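GDSL-esterase (Pseudoalteromonas sp., PDB 3HP4) hydrolyses carboxylic esters as a cold-adapted bacterial member of the GDSL (SGNH-hydrolase) family, and may act on lysophospholipids. Local coordinates at residues A14-Q19 and S159-K164; K26-K31 and L169-M174; G52-R57 and T93-K98; D78-F83 and Y112-Y117; T106-I111 and A138-F143. One frame throughout, in Å; residues are numbered along the deposited sequence.

Interaction 1: residues A14-Q19 and S159-K164; sequences AAYGLQ and SLHPNK
The carbonyl oxygen of Tyr16 is gripped twice: Gln156 NE2 donates to it, and so does a water, 2.8 Å from Tyr16 O. The same water gives its second hydrogen to the opposing loop, 2.7 Å from Pro162 O, and thus bridges two carbonyls that could not bond to each other directly.

Beside this bridge the aromatic rings of Tyr16 and His161 lie face to face, their centroids 3.9 Å apart and their planes inclined by 16°. The rings overlap well: Tyr16 CD2 lies over the middle of the imidazole and His161 NE2 over the middle of the phenol ring, with Tyr16 CE2 3.6 Å from His161 ND1. Tyr16 brings its ring there with CG anti to the backbone N (chi1 -180°), while Leu160 CB rests against the other face of the imidazole, so the histidine is held flat between them. Its two nitrogens are both engaged, ND1 with Asp158 OD2 and NE2 with phosphonate oxygen O2P of the modified serine at position 11.

Further along, Leu18 reaches the backbone of 162-164 with both methyl branches; CD2 comes within 3.6 Å of Lys164 N. A type II turn, closed by the 3.0 Å bond from Leu18 N to Ala15 O, presents Tyr16 and Leu18 to the same partner. Asn163 OD1 caps Ala166 N at the start of helix 166-183, while its ND2 bonds to Asp153 O.

The linkage of Asp158, His161 and the phosphonylated serine is consistent with the Ser-His-Asp catalytic triad of SGNH hydrolases, with Tyr16 flanking the histidine.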
# COMPACT_ATOMS: atom_id res chain seq x y z
N ALA A 14 4.24 -6.73 3.65
CA ALA A 14 5.02 -7.97 3.48
C ALA A 14 5.27 -8.75 4.79
O ALA A 14 6.22 -9.57 4.84
CB ALA A 14 6.37 -7.62 2.84
N ALA A 15 4.54 -8.49 5.86
CA ALA A 15 4.75 -9.32 7.08
C ALA A 15 6.20 -9.31 7.60
O ALA A 15 6.73 -10.32 8.06
CB ALA A 15 4.28 -10.75 6.83
N TYR A 16 6.84 -8.16 7.56
CA TYR A 16 8.19 -8.01 8.08
C TYR A 16 8.29 -8.43 9.56
O TYR A 16 7.53 -7.97 10.40
CB TYR A 16 8.59 -6.55 7.93
CG TYR A 16 9.96 -6.27 8.43
CD1 TYR A 16 11.04 -6.20 7.55
CD2 TYR A 16 10.20 -6.08 9.81
CE1 TYR A 16 12.32 -5.95 8.02
CE2 TYR A 16 11.48 -5.83 10.28
CZ TYR A 16 12.53 -5.77 9.38
OH TYR A 16 13.80 -5.50 9.85
N GLY A 17 9.24 -9.30 9.88
CA GLY A 17 9.38 -9.72 11.29
C GLY A 17 8.31 -10.69 11.79
O GLY A 17 8.28 -11.03 12.98
N LEU A 18 7.48 -11.19 10.88
CA LEU A 18 6.39 -12.09 11.22
C LEU A 18 6.43 -13.24 10.25
O LEU A 18 7.21 -13.20 9.29
CB LEU A 18 5.04 -11.39 11.01
CG LEU A 18 4.91 -10.07 11.75
CD1 LEU A 18 3.62 -9.43 11.37
CD2 LEU A 18 4.96 -10.33 13.25
N GLN A 19 5.62 -14.26 10.47
CA GLN A 19 5.43 -15.30 9.44
C GLN A 19 4.45 -14.74 8.41
O GLN A 19 3.57 -13.94 8.75
CB GLN A 19 4.89 -16.60 10.04
CG GLN A 19 5.56 -17.05 11.35
CD GLN A 19 7.06 -17.30 11.24
OE1 GLN A 19 7.51 -18.44 11.07
NE2 GLN A 19 7.86 -16.24 11.36
N SER A 159 9.67 0.27 16.77
CA SER A 159 8.77 1.41 16.60
C SER A 159 8.45 1.77 15.16
O SER A 159 7.86 2.82 14.90
CB SER A 159 9.34 2.66 17.29
OG SER A 159 9.38 2.46 18.68
N LEU A 160 8.86 0.92 14.21
CA LEU A 160 8.61 1.21 12.79
C LEU A 160 7.57 0.27 12.18
O LEU A 160 6.68 0.69 11.43
CB LEU A 160 9.91 1.08 11.99
CG LEU A 160 10.86 2.28 11.92
CD1 LEU A 160 12.34 1.82 11.90
CD2 LEU A 160 10.52 3.19 10.74
N HIS A 161 7.70 -1.00 12.52
CA HIS A 161 6.90 -2.03 11.88
C HIS A 161 5.81 -2.52 12.83
O HIS A 161 6.09 -2.80 13.99
CB HIS A 161 7.79 -3.19 11.49
CG HIS A 161 8.89 -2.81 10.56
ND1 HIS A 161 10.19 -2.59 10.98
CD2 HIS A 161 8.89 -2.58 9.22
CE1 HIS A 161 10.94 -2.24 9.95
NE2 HIS A 161 10.18 -2.24 8.86
N PRO A 162 4.57 -2.66 12.34
CA PRO A 162 3.54 -3.26 13.18
C PRO A 162 3.84 -4.70 13.52
O PRO A 162 4.54 -5.42 12.77
CB PRO A 162 2.26 -3.19 12.31
CG PRO A 162 2.77 -2.95 10.91
CD PRO A 162 4.07 -2.30 11.00
N ASN A 163 3.34 -5.17 14.66
CA ASN A 163 3.62 -6.53 15.12
C ASN A 163 2.47 -7.48 14.78
O ASN A 163 1.57 -7.11 14.01
CB ASN A 163 3.94 -6.53 16.63
CG ASN A 163 2.74 -6.14 17.49
OD1 ASN A 163 1.62 -6.09 17.04
ND2 ASN A 163 3.01 -5.82 18.77
N LYS A 164 2.52 -8.70 15.31
CA LYS A 164 1.50 -9.69 14.98
C LYS A 164 0.12 -9.25 15.45
O LYS A 164 -0.87 -9.42 14.74
CB LYS A 164 1.90 -11.06 15.54
CG LYS A 164 0.77 -12.06 15.61
CD LYS A 164 1.22 -13.35 16.33
CE LYS A 164 0.20 -14.42 16.10
NZ LYS A 164 0.51 -15.67 16.85
O HOH W 1 5.73 -5.79 10.34

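Interaction 2: residues K26-K31 and L169-M174; sequences KLLQDK and LIRDEM
Apolar packing carries the centre of the contact, where Leu28 meets the aliphatic part of Arg171. Arg171 CG lies 3.7 Å from Leu28 CA, and its CD lies 3.5 Å from Leu27 O, so the arginine stem is laid against the helix backbone itself. Leu28 turns one branch the other way, placing CD2 4.1 Å from Met174 CB, one helical turn further on.

The charged layer sits at the outer side. Bent at chi3 (66°), Arg171 folds back on its own helix and holds Asp172 side-on, NE to OD1 at 2.9 Å and NH2 to OD2 at 3.1 Å. Both oxygens lie close to the guanidinium plane, yet the guanidinium approaches from above the carboxylate plane.

Water completes the polar links between the helices. One water joins Leu27 O to Arg171 NH1; another accepts from Lys31 NZ and donates to Asp172 OD1 at 2.7 Å, spanning a lysine–aspartate gap too wide for a salt bridge. The ammonium of Lys31 has its direct ion partner in Glu35 and also meets the Tyr175 ring.

Segments 26-31 and 169-174 cross at -58°, axes 9.0 Å apart; helices 24-34 and 166-183 are neighbours in one helical layer of the α/β/α SGNH-hydrolase fold.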
# COMPACT_ATOMS: atom_id res chain seq x y z
N LYS A 26 -2.66 -12.16 4.19
CA LYS A 26 -3.13 -13.53 4.27
C LYS A 26 -4.36 -13.60 5.20
O LYS A 26 -5.31 -14.30 4.89
CB LYS A 26 -2.01 -14.50 4.69
CG LYS A 26 -2.44 -15.97 4.82
CD LYS A 26 -3.25 -16.16 6.09
CE LYS A 26 -3.14 -17.55 6.67
NZ LYS A 26 -3.55 -17.52 8.09
N LEU A 27 -4.37 -12.84 6.30
CA LEU A 27 -5.57 -12.86 7.16
C LEU A 27 -6.78 -12.31 6.41
O LEU A 27 -7.92 -12.77 6.61
CB LEU A 27 -5.33 -12.04 8.41
CG LEU A 27 -4.22 -12.50 9.34
CD1 LEU A 27 -4.15 -11.57 10.56
CD2 LEU A 27 -4.40 -13.94 9.84
N LEU A 28 -6.57 -11.31 5.57
CA LEU A 28 -7.67 -10.77 4.79
C LEU A 28 -8.17 -11.79 3.75
O LEU A 28 -9.38 -11.97 3.57
CB LEU A 28 -7.26 -9.46 4.12
CG LEU A 28 -8.38 -8.76 3.31
CD1 LEU A 28 -9.69 -8.59 4.11
CD2 LEU A 28 -7.91 -7.42 2.83
N GLN A 29 -7.26 -12.52 3.10
CA GLN A 29 -7.73 -13.56 2.20
C GLN A 29 -8.52 -14.62 2.99
O GLN A 29 -9.49 -15.13 2.49
CB GLN A 29 -6.57 -14.23 1.50
CG GLN A 29 -7.08 -15.13 0.33
CD GLN A 29 -7.77 -14.35 -0.75
OE1 GLN A 29 -7.15 -13.49 -1.32
NE2 GLN A 29 -9.02 -14.57 -1.01
N ASP A 30 -8.09 -14.95 4.20
CA ASP A 30 -8.83 -15.94 5.01
C ASP A 30 -10.25 -15.44 5.22
O ASP A 30 -11.21 -16.20 5.18
CB ASP A 30 -8.19 -16.17 6.39
CG ASP A 30 -6.82 -16.83 6.33
OD1 ASP A 30 -6.47 -17.49 5.32
OD2 ASP A 30 -6.11 -16.75 7.36
N LYS A 31 -10.39 -14.14 5.50
CA LYS A 31 -11.71 -13.54 5.73
C LYS A 31 -12.56 -13.61 4.49
O LYS A 31 -13.71 -14.04 4.52
CB LYS A 31 -11.58 -12.09 6.24
CG LYS A 31 -12.89 -11.36 6.45
CD LYS A 31 -12.62 -9.97 7.03
CE LYS A 31 -13.92 -9.17 7.26
NZ LYS A 31 -14.74 -9.78 8.35
N LEU A 169 -6.17 -6.09 13.06
CA LEU A 169 -6.71 -4.74 12.99
C LEU A 169 -6.53 -4.14 11.60
O LEU A 169 -7.43 -3.54 11.03
CB LEU A 169 -6.07 -3.85 14.08
CG LEU A 169 -6.42 -4.31 15.50
CD1 LEU A 169 -5.46 -3.64 16.46
CD2 LEU A 169 -7.85 -3.86 15.80
N ILE A 170 -5.34 -4.30 11.04
CA ILE A 170 -5.08 -3.81 9.69
C ILE A 170 -5.98 -4.58 8.68
O ILE A 170 -6.54 -3.95 7.78
CB ILE A 170 -3.62 -3.96 9.30
CG1 ILE A 170 -2.75 -3.06 10.22
CG2 ILE A 170 -3.39 -3.57 7.83
CD1 ILE A 170 -1.27 -3.36 10.10
N ARG A 171 -6.16 -5.90 8.86
CA ARG A 171 -7.03 -6.68 8.00
C ARG A 171 -8.39 -6.02 7.98
O ARG A 171 -8.97 -5.86 6.89
CB ARG A 171 -7.18 -8.07 8.60
CG ARG A 171 -8.30 -8.91 7.92
CD ARG A 171 -8.71 -10.12 8.79
NE ARG A 171 -9.34 -9.63 10.02
CZ ARG A 171 -9.34 -10.27 11.17
NH1 ARG A 171 -8.74 -11.44 11.30
NH2 ARG A 171 -9.88 -9.64 12.22
N ASP A 172 -8.93 -5.65 9.13
CA ASP A 172 -10.28 -5.12 9.13
C ASP A 172 -10.36 -3.73 8.50
O ASP A 172 -11.32 -3.40 7.78
CB ASP A 172 -10.87 -5.14 10.52
CG ASP A 172 -11.12 -6.58 10.99
OD1 ASP A 172 -11.28 -7.47 10.14
OD2 ASP A 172 -11.17 -6.81 12.22
N GLU A 173 -9.33 -2.88 8.66
CA GLU A 173 -9.33 -1.60 7.97
C GLU A 173 -9.21 -1.76 6.46
O GLU A 173 -9.74 -0.98 5.67
CB GLU A 173 -8.18 -0.69 8.47
CG GLU A 173 -8.32 -0.25 9.89
CD GLU A 173 -7.20 0.67 10.33
OE1 GLU A 173 -6.88 1.65 9.57
OE2 GLU A 173 -6.67 0.39 11.46
N MET A 174 -8.45 -2.77 6.05
CA MET A 174 -8.29 -2.99 4.63
C MET A 174 -9.53 -3.64 4.00
O MET A 174 -9.87 -3.33 2.87
CB MET A 174 -7.01 -3.76 4.33
CG MET A 174 -5.75 -2.92 4.58
SD MET A 174 -5.81 -1.33 3.70
CE MET A 174 -5.68 -1.96 2.08
O HOH W 2 -8.66 -13.49 9.18
O HOH W 3 -12.88 -9.58 10.67

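Interaction 3: residues G52-R57 and T93-K98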
# COMPACT_ATOMS: atom_id res chain seq x y z
N GLY A 52 10.66 3.91 -6.90
CA GLY A 52 11.45 3.64 -8.11
C GLY A 52 11.75 2.17 -8.25
O GLY A 52 11.75 1.64 -9.36
N GLY A 53 11.95 1.44 -7.15
CA GLY A 53 12.17 -0.01 -7.27
C GLY A 53 10.96 -0.73 -7.78
O GLY A 53 11.03 -1.68 -8.62
N ALA A 54 9.78 -0.32 -7.32
CA ALA A 54 8.57 -0.95 -7.77
C ALA A 54 8.36 -0.69 -9.24
O ALA A 54 7.86 -1.55 -9.98
CB ALA A 54 7.34 -0.48 -6.96
N LEU A 55 8.68 0.52 -9.69
CA LEU A 55 8.49 0.87 -11.07
C LEU A 55 9.26 -0.07 -11.99
O LEU A 55 8.77 -0.43 -13.09
CB LEU A 55 8.83 2.36 -11.24
CG LEU A 55 8.56 2.95 -12.61
CD1 LEU A 55 7.10 2.92 -13.04
CD2 LEU A 55 9.08 4.40 -12.62
N ARG A 56 10.42 -0.56 -11.55
CA ARG A 56 11.22 -1.48 -12.32
C ARG A 56 10.62 -2.89 -12.40
O ARG A 56 10.95 -3.66 -13.29
CB ARG A 56 12.64 -1.58 -11.72
CG ARG A 56 13.49 -0.34 -11.90
CD ARG A 56 14.92 -0.56 -11.35
NE ARG A 56 15.03 -0.19 -9.94
CZ ARG A 56 15.30 1.04 -9.49
NH1 ARG A 56 15.51 2.05 -10.35
NH2 ARG A 56 15.37 1.27 -8.18
N ARG A 57 9.72 -3.22 -11.48
CA ARG A 57 9.12 -4.56 -11.39
C ARG A 57 7.73 -4.65 -12.00
O ARG A 57 7.22 -5.75 -12.26
CB ARG A 57 9.04 -4.95 -9.89
CG ARG A 57 10.38 -5.27 -9.26
CD ARG A 57 10.35 -5.27 -7.74
NE ARG A 57 9.27 -6.12 -7.30
CZ ARG A 57 8.30 -5.76 -6.44
NH1 ARG A 57 8.24 -4.56 -5.84
NH2 ARG A 57 7.38 -6.66 -6.22
N THR A 93 3.26 8.22 -10.19
CA THR A 93 2.35 8.50 -11.30
C THR A 93 2.59 7.51 -12.41
O THR A 93 1.63 7.01 -13.01
CB THR A 93 2.60 9.92 -11.78
OG1 THR A 93 2.30 10.81 -10.70
CG2 THR A 93 1.68 10.27 -12.94
N ALA A 94 3.84 7.19 -12.70
CA ALA A 94 4.13 6.19 -13.75
C ALA A 94 3.64 4.84 -13.34
O ALA A 94 3.15 4.08 -14.21
CB ALA A 94 5.64 6.19 -14.02
N LEU A 95 3.72 4.43 -12.07
CA LEU A 95 3.17 3.18 -11.60
C LEU A 95 1.70 3.15 -11.85
O LEU A 95 1.16 2.11 -12.33
CB LEU A 95 3.42 2.90 -10.08
CG LEU A 95 4.83 2.59 -9.62
CD1 LEU A 95 5.00 2.66 -8.11
CD2 LEU A 95 5.21 1.21 -10.16
N VAL A 96 0.98 4.21 -11.50
CA VAL A 96 -0.47 4.25 -11.72
C VAL A 96 -0.77 4.17 -13.19
O VAL A 96 -1.66 3.39 -13.61
CB VAL A 96 -1.03 5.56 -11.12
CG1 VAL A 96 -2.47 5.69 -11.51
CG2 VAL A 96 -0.89 5.52 -9.57
N LYS A 97 -0.08 4.93 -14.03
CA LYS A 97 -0.40 4.94 -15.45
C LYS A 97 -0.09 3.62 -16.10
O LYS A 97 -0.84 3.17 -16.98
CB LYS A 97 0.28 6.09 -16.19
CG LYS A 97 -0.32 7.40 -15.74
CD LYS A 97 0.14 8.56 -16.56
CE LYS A 97 -0.74 9.81 -16.29
NZ LYS A 97 -0.36 10.89 -17.26
N LYS A 98 0.97 2.91 -15.69
CA LYS A 98 1.24 1.58 -16.25
C LYS A 98 0.12 0.61 -15.86
O LYS A 98 -0.36 -0.18 -16.70
CB LYS A 98 2.56 1.03 -15.68
CG LYS A 98 3.81 1.53 -16.28
CD LYS A 98 5.00 0.82 -15.57
CE LYS A 98 6.35 1.31 -16.07
NZ LYS A 98 6.65 0.87 -17.45
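Leu55 and Leu95 meet where helices 51-65 and 85-101 run side by side, a helix pair in an outer layer of the α/β/α sandwich of SGNH hydrolases. Segments 52-57 and 93-98 run in nearly the same direction, at 25°, as expected of helices that connect parallel strands; their axes come within 9.7 Å.

The apolar contacts form two levels. Toward the sheet, Leu95 passes its branches to the neighbouring helix: CD1 lies 4.1 Å from Ala54 CB, and CD2 presses onto the backbone, 3.4 Å from Leu55 CA, a tight fit. The same leucine also touches Leu74 and, on strand 69-73, Ile72, so it is packed by sheet and helix at once. Farther from the sheet Leu55 answers in the reverse direction. Its CG stands anti to the backbone N (chi1 -174°), which carries Leu55 CD1 across the groove to 3.7 Å from Ala94 CB.

A charged residue finishes the outer rim without losing its polar partner. Lys98 lays its aliphatic chain across Leu55 at about a right angle, and its ammonium goes on to a salt bridge from NZ to Asp59 OD1 on the same helix as Leu55. That helix is thus met by Lys98 at two places, by methylenes at one and by charge at the other. The bend at chi4 (-70°) turns NZ aside, while the methylene just before it, CE, remains 3.5 Å from Leu55 CD1.

Interaction 4: residues D78-F83 and Y112-Y117; sequences DGLRGF and YIPPNY
The ring of Tyr117 presents one face to Gly82 and its hydroxyl end to Leu80. Gly82 CA stands over that face, 3.6 Å from the ring centroid and only 16° off the normal, a CH-π contact made close by the lack of a side chain. Gly82 is the first residue beyond the short helix, in a Schellman motif with positive phi (68°).

The hydroxyl donates to the helix end, Tyr117 OH to Leu80 O at 2.9 Å, arriving above the carbonyl plane. A water also donates to Leu80 O, at 2.6 Å, and accepts from Asn116 ND2; the last-turn carbonyl is therefore gripped from the opposing loop twice. A second water donates to both Gly79 O and Pro114 O.

Leu80 points its first bond away from the loop, but its end swings back: the Leu80 and Pro114 side chains cross at about a right angle, with Leu80 CD2 3.9 Å from Pro114 CD. Ile113 approaches end-on: with CG1 between the backbone N and the carbonyl carbon (chi1 53°), its CD1 reaches 3.8 Å from Gly79 O.

The contact is a surface one. It joins the C-terminal end of helix 76-80 to the loop between strand 105-109 and helix 119-136; Tyr121 of that helix meets Tyr117 edge-to-face, its Phe125 packs on Ile113, and Asp78 bonds to Ser51 on helix 51-65.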
# COMPACT_ATOMS: atom_id res chain seq x y z
N ASP A 78 10.84 5.98 0.54
CA ASP A 78 11.36 7.21 -0.07
C ASP A 78 11.35 8.35 0.97
O ASP A 78 12.34 9.08 1.11
CB ASP A 78 10.51 7.60 -1.26
CG ASP A 78 10.86 6.84 -2.50
OD1 ASP A 78 11.94 6.22 -2.64
OD2 ASP A 78 10.03 6.93 -3.41
N GLY A 79 10.25 8.51 1.69
CA GLY A 79 10.13 9.61 2.66
C GLY A 79 11.01 9.44 3.86
O GLY A 79 11.57 10.41 4.37
N LEU A 80 11.15 8.22 4.38
CA LEU A 80 12.10 7.96 5.49
C LEU A 80 13.50 8.25 5.11
O LEU A 80 14.31 8.57 5.99
CB LEU A 80 11.97 6.50 5.95
CG LEU A 80 10.64 6.26 6.64
CD1 LEU A 80 10.41 4.75 6.84
CD2 LEU A 80 10.52 7.00 7.99
N ARG A 81 13.84 8.18 3.85
CA ARG A 81 15.16 8.44 3.34
C ARG A 81 15.34 9.90 2.89
O ARG A 81 16.41 10.31 2.44
CB ARG A 81 15.44 7.41 2.23
CG ARG A 81 15.56 5.98 2.81
CD ARG A 81 15.53 4.94 1.73
NE ARG A 81 16.85 4.84 1.13
CZ ARG A 81 17.21 3.90 0.26
NH1 ARG A 81 16.36 2.95 -0.11
NH2 ARG A 81 18.45 3.92 -0.22
N GLY A 82 14.27 10.69 2.98
CA GLY A 82 14.30 12.08 2.56
C GLY A 82 14.46 12.29 1.08
O GLY A 82 15.00 13.30 0.64
N PHE A 83 14.02 11.34 0.26
CA PHE A 83 14.19 11.47 -1.15
C PHE A 83 13.27 12.59 -1.68
O PHE A 83 12.23 12.94 -1.08
CB PHE A 83 13.72 10.19 -1.89
CG PHE A 83 14.61 9.00 -1.76
CD1 PHE A 83 15.84 9.06 -1.15
CD2 PHE A 83 14.21 7.79 -2.32
CE1 PHE A 83 16.67 7.90 -1.06
CE2 PHE A 83 15.03 6.64 -2.23
CZ PHE A 83 16.24 6.70 -1.61
N TYR A 112 1.87 8.57 5.55
CA TYR A 112 2.36 9.60 6.47
C TYR A 112 3.68 9.13 7.04
O TYR A 112 3.90 7.93 7.18
CB TYR A 112 1.36 9.80 7.65
CG TYR A 112 0.03 10.47 7.24
CD1 TYR A 112 -0.31 11.77 7.64
CD2 TYR A 112 -0.89 9.79 6.49
CE1 TYR A 112 -1.56 12.29 7.21
CE2 TYR A 112 -2.12 10.35 6.11
CZ TYR A 112 -2.39 11.56 6.47
OH TYR A 112 -3.67 12.06 5.97
N ILE A 113 4.55 10.11 7.25
CA ILE A 113 5.90 9.83 7.80
C ILE A 113 6.18 10.76 8.95
O ILE A 113 5.71 11.89 8.96
CB ILE A 113 7.02 10.01 6.70
CG1 ILE A 113 6.91 11.39 6.04
CG2 ILE A 113 6.98 8.81 5.75
CD1 ILE A 113 8.10 11.84 5.14
N PRO A 114 7.06 10.31 9.85
CA PRO A 114 7.51 11.25 10.91
C PRO A 114 8.33 12.40 10.35
O PRO A 114 8.90 12.28 9.25
CB PRO A 114 8.38 10.40 11.83
CG PRO A 114 8.87 9.31 10.92
CD PRO A 114 7.77 9.03 9.88
N PRO A 115 8.42 13.50 11.09
CA PRO A 115 9.10 14.72 10.61
C PRO A 115 10.62 14.63 10.72
O PRO A 115 11.28 15.57 11.16
CB PRO A 115 8.53 15.81 11.55
CG PRO A 115 8.36 15.03 12.88
CD PRO A 115 7.81 13.68 12.43
N ASN A 116 11.19 13.54 10.21
CA ASN A 116 12.63 13.37 10.23
C ASN A 116 13.37 14.37 9.38
O ASN A 116 14.55 14.62 9.61
CB ASN A 116 12.99 11.93 9.81
CG ASN A 116 12.46 10.87 10.79
OD1 ASN A 116 12.09 11.20 11.91
ND2 ASN A 116 12.35 9.65 10.33
N TYR A 117 12.67 14.98 8.42
CA TYR A 117 13.23 16.07 7.58
C TYR A 117 12.42 17.30 7.75
O TYR A 117 12.45 18.18 6.87
CB TYR A 117 13.32 15.63 6.09
CG TYR A 117 14.13 14.39 5.95
CD1 TYR A 117 15.50 14.43 5.79
CD2 TYR A 117 13.49 13.15 6.08
CE1 TYR A 117 16.24 13.18 5.73
CE2 TYR A 117 14.18 11.97 6.05
CZ TYR A 117 15.50 11.98 5.86
OH TYR A 117 16.16 10.75 5.81
O HOH W 4 10.90 10.81 7.39
O HOH W 5 14.26 8.77 8.58

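Interaction 5: residues T106-I111 and A138-F143; sequences TALMEI and AHLMNF
The Phe143 ring has Ile111 over one face and Met109 at its edge. Ile111 CA sits 4.1 Å above the centroid, almost on the ring normal, a CH-π contact, with CG2 on the same face and CD1 packing near the rim, 3.8 Å from Phe143 CE1. The sulfur of Met109 lies in the ring plane, a Met-aromatic contact with SD 4.0 Å from Phe143 CD1; CG anti to the backbone N (chi1 -171°) leads the methionine chain toward the ring. The imidazole of His139 is met at its edge by the methyl of Ala107 and stacks on Trp181.

Between the two segments a ladder of four hydrogen bonds runs in parallel register. His139 N donates to Thr106 O at 3.0 Å, and Leu108 N to His139 O at 2.8 Å. Met141 N then bonds to Leu108 O, and Glu110 N to Met141 O at 3.0 Å, so the pairing runs on past the strand end.

The residues sort by sheet face. Ala107, Met109, His139 and Met141 share one, where Ala107 CB is 3.9 Å from Met141 CE and helix 166-183 covers them. Leu108 and Leu140 lie on the other, with Leu108 packed on Ile132 of helix 119-136.

Strand 105-109, helix 119-136 and strand 139-141 form the β-α-β unit that closes this border of the five-stranded parallel sheet, as in the SGNH-hydrolase fold.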
# COMPACT_ATOMS: atom_id res chain seq x y z
N THR A 106 -6.95 1.26 -10.36
CA THR A 106 -5.78 1.47 -9.50
C THR A 106 -6.14 2.30 -8.30
O THR A 106 -6.83 3.35 -8.42
CB THR A 106 -4.68 2.15 -10.32
OG1 THR A 106 -4.40 1.28 -11.45
CG2 THR A 106 -3.40 2.26 -9.55
N ALA A 107 -5.65 1.89 -7.13
CA ALA A 107 -5.76 2.65 -5.88
C ALA A 107 -4.40 2.95 -5.38
O ALA A 107 -3.43 2.18 -5.60
CB ALA A 107 -6.56 1.83 -4.84
N LEU A 108 -4.28 4.07 -4.67
CA LEU A 108 -3.06 4.55 -4.08
C LEU A 108 -3.31 4.85 -2.62
O LEU A 108 -4.18 5.68 -2.32
CB LEU A 108 -2.73 5.88 -4.84
CG LEU A 108 -1.47 6.58 -4.45
CD1 LEU A 108 -0.19 5.74 -4.70
CD2 LEU A 108 -1.35 7.93 -5.18
N MET A 109 -2.56 4.24 -1.73
CA MET A 109 -2.71 4.56 -0.30
C MET A 109 -1.95 5.82 0.06
O MET A 109 -0.76 5.97 -0.28
CB MET A 109 -2.20 3.39 0.54
CG MET A 109 -2.54 3.57 2.02
SD MET A 109 -2.25 2.09 2.98
CE MET A 109 -3.62 1.11 2.36
N GLU A 110 -2.60 6.73 0.74
CA GLU A 110 -1.99 7.92 1.38
C GLU A 110 -0.94 7.41 2.38
O GLU A 110 -1.27 6.46 3.13
CB GLU A 110 -3.11 8.76 2.06
CG GLU A 110 -2.62 10.14 2.41
CD GLU A 110 -3.74 10.98 2.80
OE1 GLU A 110 -4.65 10.43 3.55
OE2 GLU A 110 -3.75 12.11 2.33
N ILE A 111 0.24 7.98 2.45
CA ILE A 111 1.27 7.55 3.41
C ILE A 111 1.62 8.77 4.25
O ILE A 111 1.63 9.91 3.73
CB ILE A 111 2.49 7.02 2.70
CG1 ILE A 111 2.19 5.95 1.66
CG2 ILE A 111 3.53 6.48 3.72
CD1 ILE A 111 1.55 4.61 2.22
N ALA A 138 -6.59 7.80 -9.84
CA ALA A 138 -6.43 6.67 -8.93
C ALA A 138 -7.25 6.91 -7.69
O ALA A 138 -7.31 8.05 -7.16
CB ALA A 138 -4.99 6.52 -8.52
N HIS A 139 -7.79 5.90 -7.11
CA HIS A 139 -8.61 5.92 -5.89
C HIS A 139 -7.70 6.10 -4.67
O HIS A 139 -6.84 5.21 -4.46
CB HIS A 139 -9.35 4.55 -5.80
CG HIS A 139 -10.28 4.51 -4.64
ND1 HIS A 139 -10.05 3.83 -3.47
CD2 HIS A 139 -11.46 5.14 -4.51
CE1 HIS A 139 -11.05 4.10 -2.62
NE2 HIS A 139 -11.93 4.86 -3.24
N LEU A 140 -7.89 7.08 -3.83
CA LEU A 140 -7.04 7.22 -2.64
C LEU A 140 -7.63 6.45 -1.46
O LEU A 140 -8.82 6.43 -1.20
CB LEU A 140 -6.84 8.71 -2.28
CG LEU A 140 -5.71 9.01 -1.30
CD1 LEU A 140 -4.35 8.87 -1.94
CD2 LEU A 140 -5.86 10.45 -0.71
N MET A 141 -6.74 5.75 -0.77
CA MET A 141 -7.08 4.95 0.39
C MET A 141 -6.50 5.56 1.66
O MET A 141 -5.33 6.03 1.65
CB MET A 141 -6.48 3.58 0.18
CG MET A 141 -7.25 2.79 -0.78
SD MET A 141 -7.01 0.98 -0.40
CE MET A 141 -8.25 0.38 -1.58
N ASN A 142 -7.20 5.51 2.76
CA ASN A 142 -6.68 5.93 4.06
C ASN A 142 -5.46 5.08 4.50
O ASN A 142 -5.44 3.88 4.24
CB ASN A 142 -7.80 5.78 5.14
CG ASN A 142 -7.51 6.52 6.39
OD1 ASN A 142 -7.22 7.65 6.42
ND2 ASN A 142 -7.61 5.75 7.51
N PHE A 143 -4.50 5.73 5.13
CA PHE A 143 -3.28 4.98 5.62
C PHE A 143 -3.68 4.11 6.81
O PHE A 143 -4.07 4.63 7.85
CB PHE A 143 -2.27 5.99 6.02
CG PHE A 143 -0.87 5.44 6.32
CD1 PHE A 143 -0.39 4.35 5.64
CD2 PHE A 143 -0.05 6.08 7.22
CE1 PHE A 143 0.92 3.88 5.88
CE2 PHE A 143 1.27 5.60 7.43
CZ PHE A 143 1.69 4.51 6.75
O HOH W 6 -4.93 8.58 5.25

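The five contacts illustrate how an α/β/α sandwich joins distant parts of one chain. The centre of interaction 5 lies about 7 Å from the centre of the chain, in the sheet; interactions 2 and 3 lie on opposite sides of that centre, their own centres about 25 Å apart. Met174 of interaction 2 packs on Met109 and Met141, and Val96 of interaction 3 on Ala138 and Thr106, so both helix pairs rest on interaction 5. Interactions 1 and 2 pair early segments with late ones, enclosing the other three in sequence. Interaction 1, at the probable active site, touches interaction 2 through Pro162 and Ile170 and interaction 4 through Leu160 and Leu80, linking the site to flanking helices and loops.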